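Local coordinates for protein uroporphyrin-III C-methyltransferase (Thermus thermophilus, PDB 1VE2) that probably transfers methyl groups from S-adenosyl-L-methionine to uroporphyrinogen III, an early step of modified tetrapyrrole biosynthesis, at residues A10-G14 and P15-T19; T62-E65 and A66-R70; S117-G120 and A121-L125. One frame throughout, in Å; residues are numbered along the deposited sequence.

Interaction 1 (A10-G14 and P15-T19)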
ATOM      1  N   ALA A  10       0.742  -3.800  11.052  1.00 17.49           N
ATOM      2  CA  ALA A  10       1.760  -4.822  11.273  1.00 18.12           C
ATOM      3  C   ALA A  10       2.377  -5.320   9.970  1.00 17.07           C
ATOM      4  O   ALA A  10       3.283  -6.150   9.988  1.00 17.41           O
ATOM      5  CB  ALA A  10       1.153  -6.010  12.037  1.00 19.73           C
ATOM      6  N   GLY A  11       1.902  -4.812   8.840  1.00 16.15           N
ATOM      7  CA  GLY A  11       2.440  -5.276   7.576  1.00 16.39           C
ATOM      8  C   GLY A  11       1.749  -6.584   7.230  1.00 16.92           C
ATOM      9  O   GLY A  11       0.933  -7.069   8.007  1.00 19.60           O
ATOM     10  N   PHE A  12       2.086  -7.166   6.085  1.00 16.86           N
ATOM     11  CA  PHE A  12       1.452  -8.406   5.632  1.00 18.47           C
ATOM     12  C   PHE A  12       2.084  -9.697   6.165  1.00 19.37           C
ATOM     13  O   PHE A  12       1.470 -10.769   6.095  1.00 21.24           O
ATOM     14  CB  PHE A  12       1.475  -8.444   4.099  1.00 18.15           C
ATOM     15  CG  PHE A  12       2.847  -8.661   3.525  1.00 19.64           C
ATOM     16  CD1 PHE A  12       3.365  -9.945   3.382  1.00 19.46           C
ATOM     17  CD2 PHE A  12       3.656  -7.579   3.203  1.00 19.83           C
ATOM     18  CE1 PHE A  12       4.669 -10.146   2.932  1.00 19.79           C
ATOM     19  CE2 PHE A  12       4.957  -7.775   2.754  1.00 20.48           C
ATOM     20  CZ  PHE A  12       5.465  -9.063   2.621  1.00 19.87           C
ATOM     21  N   GLY A  13       3.305  -9.605   6.686  1.00 19.81           N
ATOM     22  CA  GLY A  13       3.964 -10.803   7.176  1.00 18.34           C
ATOM     23  C   GLY A  13       4.916 -10.639   8.347  1.00 17.01           C
ATOM     24  O   GLY A  13       4.532 -10.159   9.408  1.00 16.50           O
ATOM     25  N   GLY A  14       6.161 -11.060   8.142  1.00 18.29           N
ATOM     26  CA  GLY A  14       7.170 -10.985   9.183  1.00 19.82           C
ATOM     27  C   GLY A  14       7.498  -9.585   9.657  1.00 20.49           C
ATOM     28  O   GLY A  14       7.171  -8.601   8.984  1.00 18.90           O
ATOM     29  N   PRO A  15       8.177  -9.463  10.811  1.00 20.50           N
ATOM     30  CA  PRO A  15       8.542  -8.158  11.367  1.00 19.83           C
ATOM     31  C   PRO A  15       9.516  -7.339  10.531  1.00 19.39           C
ATOM     32  O   PRO A  15       9.660  -6.137  10.754  1.00 20.62           O
ATOM     33  CB  PRO A  15       9.100  -8.511  12.745  1.00 21.46           C
ATOM     34  CG  PRO A  15       9.702  -9.857  12.534  1.00 20.83           C
ATOM     35  CD  PRO A  15       8.676 -10.561  11.664  1.00 20.66           C
ATOM     36  N   GLU A  16      10.172  -7.969   9.559  1.00 20.72           N
ATOM     37  CA  GLU A  16      11.124  -7.239   8.720  1.00 22.00           C
ATOM     38  C   GLU A  16      10.412  -6.194   7.862  1.00 22.10           C
ATOM     39  O   GLU A  16      11.043  -5.248   7.375  1.00 20.87           O
ATOM     40  CB  GLU A  16      11.898  -8.201   7.815  1.00 24.30           C
ATOM     41  CG  GLU A  16      11.060  -8.781   6.696  1.00 30.04           C
ATOM     42  CD  GLU A  16      11.647 -10.042   6.134  1.00 35.37           C
ATOM     43  OE1 GLU A  16      12.849 -10.041   5.790  1.00 39.34           O
ATOM     44  OE2 GLU A  16      10.901 -11.040   6.033  1.00 40.60           O
ATOM     45  N   HIS A  17       9.101  -6.365   7.670  1.00 19.47           N
ATOM     46  CA  HIS A  17       8.325  -5.405   6.888  1.00 18.54           C
ATOM     47  C   HIS A  17       7.667  -4.325   7.742  1.00 18.03           C
ATOM     48  O   HIS A  17       6.976  -3.452   7.216  1.00 17.90           O
ATOM     49  CB  HIS A  17       7.276  -6.128   6.039  1.00 18.36           C
ATOM     50  CG  HIS A  17       7.873  -7.076   5.050  1.00 17.90           C
ATOM     51  ND1 HIS A  17       8.699  -6.657   4.029  1.00 17.73           N
ATOM     52  CD2 HIS A  17       7.827  -8.425   4.969  1.00 19.94           C
ATOM     53  CE1 HIS A  17       9.139  -7.708   3.363  1.00 19.47           C
ATOM     54  NE2 HIS A  17       8.626  -8.793   3.914  1.00 21.66           N
ATOM     55  N   LEU A  18       7.864  -4.393   9.058  1.00 17.62           N
ATOM     56  CA  LEU A  18       7.332  -3.370   9.955  1.00 18.14           C
ATOM     57  C   LEU A  18       8.098  -2.091   9.636  1.00 18.72           C
ATOM     58  O   LEU A  18       9.246  -2.163   9.226  1.00 19.58           O
ATOM     59  CB  LEU A  18       7.616  -3.717  11.420  1.00 19.24           C
ATOM     60  CG  LEU A  18       6.707  -4.688  12.157  1.00 19.17           C
ATOM     61  CD1 LEU A  18       7.271  -4.983  13.549  1.00 17.73           C
ATOM     62  CD2 LEU A  18       5.315  -4.070  12.253  1.00 16.76           C
ATOM     63  N   THR A  19       7.479  -0.931   9.819  1.00 17.75           N
ATOM     64  CA  THR A  19       8.189   0.324   9.576  1.00 18.19           C
ATOM     65  C   THR A  19       8.928   0.664  10.863  1.00 18.75           C
ATOM     66  O   THR A  19       8.650   0.087  11.909  1.00 17.62           O
ATOM     67  CB  THR A  19       7.241   1.485   9.257  1.00 17.15           C
ATOM     68  OG1 THR A  19       6.399   1.749  10.392  1.00 17.46           O
ATOM     69  CG2 THR A  19       6.391   1.146   8.040  1.00 16.28           C
TER
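Pro-15 starts a short 3-10 turn directly after Gly-14, whose carbonyl oxygen closes that turn by accepting from the backbone of His-17. The Pro-15 side chain also rests on Val-42 of helix 40-43. Glu-16 lays its CG over the His-17 ring, 3.6 Å above the plane and over the ring's centre. The carboxylate leads on to the second subunit, where it makes long, weak ion pairs with Lys-21 and Arg-24 of that chain. His-17 supplies the donor of the turn: His-17 N binds Gly-14 O at 3.2 Å and 165°.

The loop is the glycine-rich one that follows the first strand, 4-9, in precorrin methyltransferases. It leaves the sheet through a classic beta bulge in which Ala-10 and Gly-11 both face Gly-87. Gly-11 has positive phi, and a side chain there would be jammed against the preceding carbonyl.

On the ring face of His-17 opposite Glu-16 comes Phe-12, whose CZ lies 3.4 Å from His-17 CD2 and is displaced toward the rim. The two planes are inclined at 33°, so the pair is oblique. Phe-12 reaches across because its CG is set between the backbone N and the carbonyl carbon (chi1 71°), which swings CE2 and CZ against the imidazole. Leu-18 then packs alongside the start of the loop, CD2 lying 3.7 Å from Ala-10 O, while Leu-18 N completes a second turn bond to Pro-15 O at 3.0 Å. Thr-19 ends the segment as N-cap of helix 20-28, its OG1 hydrogen-bonded to Ala-22 N.

Interaction 2 (T62-E65 and A66-R70)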
ATOM      1  N   THR A  62     -14.494 -10.840  17.985  1.00 39.01           N
ATOM      2  CA  THR A  62     -14.627  -9.761  18.961  1.00 36.46           C
ATOM      3  C   THR A  62     -15.358  -8.567  18.367  1.00 33.65           C
ATOM      4  O   THR A  62     -14.984  -8.064  17.308  1.00 32.27           O
ATOM      5  CB  THR A  62     -13.247  -9.278  19.454  1.00 36.81           C
ATOM      6  OG1 THR A  62     -12.484 -10.393  19.927  1.00 38.61           O
ATOM      7  CG2 THR A  62     -13.414  -8.272  20.582  1.00 34.76           C
ATOM      8  N   PRO A  63     -16.414  -8.096  19.048  1.00 31.32           N
ATOM      9  CA  PRO A  63     -17.192  -6.950  18.574  1.00 29.00           C
ATOM     10  C   PRO A  63     -16.329  -5.689  18.544  1.00 27.78           C
ATOM     11  O   PRO A  63     -15.573  -5.415  19.482  1.00 25.87           O
ATOM     12  CB  PRO A  63     -18.318  -6.849  19.603  1.00 29.30           C
ATOM     13  CG  PRO A  63     -18.474  -8.261  20.082  1.00 30.20           C
ATOM     14  CD  PRO A  63     -17.044  -8.696  20.235  1.00 31.82           C
ATOM     15  N   GLN A  64     -16.449  -4.923  17.467  1.00 26.53           N
ATOM     16  CA  GLN A  64     -15.676  -3.700  17.325  1.00 24.52           C
ATOM     17  C   GLN A  64     -16.005  -2.717  18.441  1.00 25.13           C
ATOM     18  O   GLN A  64     -15.128  -1.992  18.914  1.00 24.57           O
ATOM     19  CB  GLN A  64     -15.961  -3.045  15.972  1.00 25.16           C
ATOM     20  CG  GLN A  64     -15.125  -1.790  15.705  1.00 24.08           C
ATOM     21  CD  GLN A  64     -13.635  -2.080  15.685  1.00 22.74           C
ATOM     22  OE1 GLN A  64     -13.168  -2.944  14.944  1.00 22.32           O
ATOM     23  NE2 GLN A  64     -12.883  -1.357  16.500  1.00 23.50           N
ATOM     24  N   GLU A  65     -17.269  -2.690  18.865  1.00 24.26           N
ATOM     25  CA  GLU A  65     -17.682  -1.774  19.925  1.00 24.08           C
ATOM     26  C   GLU A  65     -16.824  -1.980  21.169  1.00 23.05           C
ATOM     27  O   GLU A  65     -16.487  -1.025  21.869  1.00 22.75           O
ATOM     28  CB  GLU A  65     -19.157  -1.984  20.305  1.00 26.69           C
ATOM     29  CG  GLU A  65     -20.109  -2.142  19.128  1.00 32.86           C
ATOM     30  CD  GLU A  65     -20.125  -3.557  18.583  1.00 30.55           C
ATOM     31  OE1 GLU A  65     -20.839  -4.429  19.142  1.00 33.58           O
ATOM     32  OE2 GLU A  65     -19.411  -3.801  17.599  1.00 33.62           O
ATOM     33  N   ALA A  66     -16.476  -3.234  21.443  1.00 22.15           N
ATOM     34  CA  ALA A  66     -15.669  -3.561  22.612  1.00 23.12           C
ATOM     35  C   ALA A  66     -14.231  -3.077  22.445  1.00 22.16           C
ATOM     36  O   ALA A  66     -13.629  -2.523  23.372  1.00 20.87           O
ATOM     37  CB  ALA A  66     -15.689  -5.068  22.848  1.00 24.01           C
ATOM     38  N   ILE A  67     -13.683  -3.298  21.258  1.00 22.08           N
ATOM     39  CA  ILE A  67     -12.318  -2.887  20.968  1.00 20.17           C
ATOM     40  C   ILE A  67     -12.210  -1.373  21.103  1.00 19.43           C
ATOM     41  O   ILE A  67     -11.382  -0.860  21.850  1.00 18.72           O
ATOM     42  CB  ILE A  67     -11.910  -3.312  19.541  1.00 20.78           C
ATOM     43  CG1 ILE A  67     -11.926  -4.842  19.430  1.00 20.32           C
ATOM     44  CG2 ILE A  67     -10.517  -2.765  19.205  1.00 20.78           C
ATOM     45  CD1 ILE A  67     -11.688  -5.359  18.018  1.00 17.14           C
ATOM     46  N   THR A  68     -13.066  -0.652  20.391  1.00 19.08           N
ATOM     47  CA  THR A  68     -13.035   0.804  20.449  1.00 19.85           C
ATOM     48  C   THR A  68     -13.215   1.362  21.863  1.00 20.50           C
ATOM     49  O   THR A  68     -12.467   2.240  22.292  1.00 19.54           O
ATOM     50  CB  THR A  68     -14.103   1.399  19.516  1.00 19.76           C
ATOM     51  OG1 THR A  68     -13.767   1.068  18.162  1.00 18.78           O
ATOM     52  CG2 THR A  68     -14.181   2.918  19.673  1.00 21.82           C
ATOM     53  N   ALA A  69     -14.195   0.850  22.597  1.00 22.26           N
ATOM     54  CA  ALA A  69     -14.427   1.340  23.948  1.00 22.87           C
ATOM     55  C   ALA A  69     -13.201   1.116  24.825  1.00 22.73           C
ATOM     56  O   ALA A  69     -12.833   1.976  25.625  1.00 23.42           O
ATOM     57  CB  ALA A  69     -15.648   0.644  24.566  1.00 22.11           C
ATOM     58  N   ARG A  70     -12.559  -0.036  24.667  1.00 24.09           N
ATOM     59  CA  ARG A  70     -11.390  -0.345  25.479  1.00 23.84           C
ATOM     60  C   ARG A  70     -10.222   0.594  25.175  1.00 23.91           C
ATOM     61  O   ARG A  70      -9.527   1.035  26.089  1.00 23.62           O
ATOM     62  CB  ARG A  70     -10.977  -1.806  25.279  1.00 27.01           C
ATOM     63  CG  ARG A  70      -9.856  -2.266  26.206  1.00 27.45           C
ATOM     64  CD  ARG A  70     -10.119  -1.879  27.658  1.00 30.55           C
ATOM     65  NE  ARG A  70      -9.126  -2.453  28.569  1.00 33.32           N
ATOM     66  CZ  ARG A  70      -8.940  -2.055  29.826  1.00 35.55           C
ATOM     67  NH1 ARG A  70      -9.676  -1.072  30.333  1.00 35.06           N
ATOM     68  NH2 ARG A  70      -8.021  -2.645  30.581  1.00 36.38           N
TER
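Gln-64 and Thr-68, one helical turn apart, are joined by side chain and by backbone. Gln-64 NE2 donates to Thr-68 OG1 at 3.1 Å and 165°, with the hydroxyl lying almost in the amide plane. CG of Gln-64 is anti to the backbone N (chi1 -177°) and the chain then bends at chi2 (61°), which brings NE2 back beside Thr-68. NE2 has a stronger partner in Glu-98 OE2 of helix 95-105, so one amide nitrogen bridges that carboxylate and the threonine. With an alanine here the amide is gone, which would probably leave Glu-98 and Thr-68 OG1 each without this donor and the helix pair less firmly tied.

Backbone bonds carry the rest of the polar contact: Thr-68 N to Gln-64 O at 2.9 Å and Ala-69 N to Glu-65 O at 3.0 Å. Pro-63 O receives Ala-66 N and Ile-67 N, both weakly.

Apolar contact centres on Ile-67, whose CG1 meets Thr-62 CG2 at 3.9 Å, the two side chains crossing at about a right angle. The Gln-64 amide adds a van der Waals contact, NE2 lying 3.7 Å from Ile-67 CB.

The whole is the opening turn of helix 64-76, with Pro-63 at the N-cap position, in the connection between strands 49-52 and 80-85 of the parallel sheet, an alpha/beta arrangement.

Interaction 3 (S117-G120 and A121-L125)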
ATOM      1  N   SER A 117      -1.687  -5.708   3.056  1.00 21.13           N
ATOM      2  CA  SER A 117      -1.930  -7.141   2.901  1.00 25.54           C
ATOM      3  C   SER A 117      -2.065  -7.542   1.449  1.00 27.38           C
ATOM      4  O   SER A 117      -1.824  -8.696   1.101  1.00 29.39           O
ATOM      5  CB  SER A 117      -3.218  -7.542   3.635  1.00 25.78           C
ATOM      6  OG  SER A 117      -3.143  -7.272   5.027  1.00 29.04           O
ATOM      7  N   ALA A 118      -2.475  -6.594   0.609  1.00 26.04           N
ATOM      8  CA  ALA A 118      -2.647  -6.853  -0.810  1.00 27.27           C
ATOM      9  C   ALA A 118      -1.392  -6.420  -1.552  1.00 27.29           C
ATOM     10  O   ALA A 118      -0.463  -7.209  -1.724  1.00 26.45           O
ATOM     11  CB  ALA A 118      -3.868  -6.096  -1.342  1.00 27.10           C
ATOM     12  N   VAL A 119      -1.364  -5.154  -1.960  1.00 24.54           N
ATOM     13  CA  VAL A 119      -0.243  -4.573  -2.688  1.00 25.33           C
ATOM     14  C   VAL A 119       1.141  -4.883  -2.120  1.00 25.40           C
ATOM     15  O   VAL A 119       2.074  -5.187  -2.863  1.00 24.50           O
ATOM     16  CB  VAL A 119      -0.409  -3.034  -2.784  1.00 27.50           C
ATOM     17  CG1 VAL A 119       0.799  -2.412  -3.460  1.00 28.09           C
ATOM     18  CG2 VAL A 119      -1.686  -2.699  -3.557  1.00 27.86           C
ATOM     19  N   GLY A 120       1.277  -4.795  -0.804  1.00 26.23           N
ATOM     20  CA  GLY A 120       2.558  -5.063  -0.182  1.00 24.75           C
ATOM     21  C   GLY A 120       3.033  -6.489  -0.383  1.00 24.17           C
ATOM     22  O   GLY A 120       4.206  -6.720  -0.674  1.00 23.34           O
ATOM     23  N   ALA A 121       2.127  -7.453  -0.224  1.00 23.93           N
ATOM     24  CA  ALA A 121       2.483  -8.858  -0.392  1.00 22.42           C
ATOM     25  C   ALA A 121       2.917  -9.136  -1.823  1.00 21.86           C
ATOM     26  O   ALA A 121       3.921  -9.809  -2.060  1.00 20.22           O
ATOM     27  CB  ALA A 121       1.299  -9.754  -0.022  1.00 22.67           C
ATOM     28  N   LEU A 122       2.154  -8.622  -2.782  1.00 21.57           N
ATOM     29  CA  LEU A 122       2.486  -8.821  -4.189  1.00 22.72           C
ATOM     30  C   LEU A 122       3.863  -8.237  -4.516  1.00 22.49           C
ATOM     31  O   LEU A 122       4.657  -8.861  -5.215  1.00 23.09           O
ATOM     32  CB  LEU A 122       1.405  -8.185  -5.067  1.00 24.63           C
ATOM     33  CG  LEU A 122       0.008  -8.776  -4.856  1.00 27.32           C
ATOM     34  CD1 LEU A 122      -1.018  -7.968  -5.618  1.00 30.18           C
ATOM     35  CD2 LEU A 122      -0.012 -10.223  -5.329  1.00 30.64           C
ATOM     36  N   SER A 123       4.156  -7.040  -4.014  1.00 22.26           N
ATOM     37  CA  SER A 123       5.460  -6.440  -4.274  1.00 23.70           C
ATOM     38  C   SER A 123       6.562  -7.293  -3.646  1.00 24.03           C
ATOM     39  O   SER A 123       7.632  -7.458  -4.228  1.00 24.34           O
ATOM     40  CB  SER A 123       5.532  -5.015  -3.713  1.00 23.63           C
ATOM     41  OG  SER A 123       4.664  -4.142  -4.420  1.00 28.10           O
ATOM     42  N   ALA A 124       6.308  -7.836  -2.459  1.00 23.49           N
ATOM     43  CA  ALA A 124       7.319  -8.662  -1.802  1.00 23.78           C
ATOM     44  C   ALA A 124       7.698  -9.849  -2.684  1.00 24.72           C
ATOM     45  O   ALA A 124       8.833 -10.329  -2.638  1.00 25.19           O
ATOM     46  CB  ALA A 124       6.813  -9.150  -0.445  1.00 22.96           C
ATOM     47  N   LEU A 125       6.745 -10.321  -3.483  1.00 24.79           N
ATOM     48  CA  LEU A 125       6.999 -11.438  -4.383  1.00 25.97           C
ATOM     49  C   LEU A 125       7.499 -10.941  -5.732  1.00 27.07           C
ATOM     50  O   LEU A 125       7.684 -11.729  -6.661  1.00 27.81           O
ATOM     51  CB  LEU A 125       5.734 -12.276  -4.576  1.00 25.42           C
ATOM     52  CG  LEU A 125       5.293 -13.075  -3.346  1.00 26.93           C
ATOM     53  CD1 LEU A 125       3.987 -13.802  -3.628  1.00 26.74           C
ATOM     54  CD2 LEU A 125       6.381 -14.060  -2.970  1.00 27.18           C
TER
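Ala-118, Val-119 and Gly-120 present the flat groups of this contact, three peptide carbonyls; neither segment has an aromatic ring. Leu-122 N approaches Ala-118 O nearly end-on, at 3.2 Å. The next two donors stand somewhat off the carbonyl planes, each tilted by 23°: Ser-123 N to Val-119 O and Ala-124 N to Gly-120 O, both at 3.0 Å. Together the three bonds form the i to i+4 pattern of helix 119-124, which begins after Ala-118 at the N-cap position and ends at Ala-124; Leu-125 is the first residue to leave helical backbone angles.

Carbons of the second segment also lie against carbonyl oxygens of the first, that of Ser-117 included. Ala-121 CB sits 3.5 Å from Ser-117 O and equally near Ala-118 O. CG of Leu-122 stays beside its own backbone N (chi1 -61°), and the branch point thereby comes to 3.5 Å from Ala-118 O. Ala-124 CB packs on Gly-120 O at 3.6 Å. Ser-123 OG, also beside its backbone N, is 3.2 Å from Val-119 O, but its hydrogen bond is to Asp-88 OD1 of the second subunit, so the hydroxyl serves the dimer interface. Gly-120, Ala-121, Ser-123 and Ala-124 are small, consistent with the close packing on this helix.

Along the chain the helix comes after strand 109-112, the last of the parallel sheet, and before strand 138-142 of the mixed sheet. Leu-122 reaches Leu-185 and Val-217, and Ala-121 reaches Leu-215, which places one side of the helix against strands 181-186 and 214-218; Ala-118 meets strand 155-159. Val-119, Ser-123 and Ala-124 turn to Val-91, Met-90 and Pro-113 of the second subunit.

The three contacts follow one another along the chain: interaction 1 in the loop between strand 4-9 and helix 20-28, interaction 2 at the start of helix 64-76, interaction 3 on helix 119-124. Interactions 1 and 3 touch, their centres about 11 Å apart, through Phe-12, whose CZ lies 3.4 Å from Ala-124 CB. Since helix 119-124 packs on the mixed sheet and the 10-19 loop continues from the parallel one, this junction joins the two lobes, and both contacts also meet the second subunit. Interaction 2 stands apart, centred about 24 Å from interaction 1 and 29 Å from interaction 3, at the surface of the parallel-sheet lobe, where its own residues touch no other chain of the assembly.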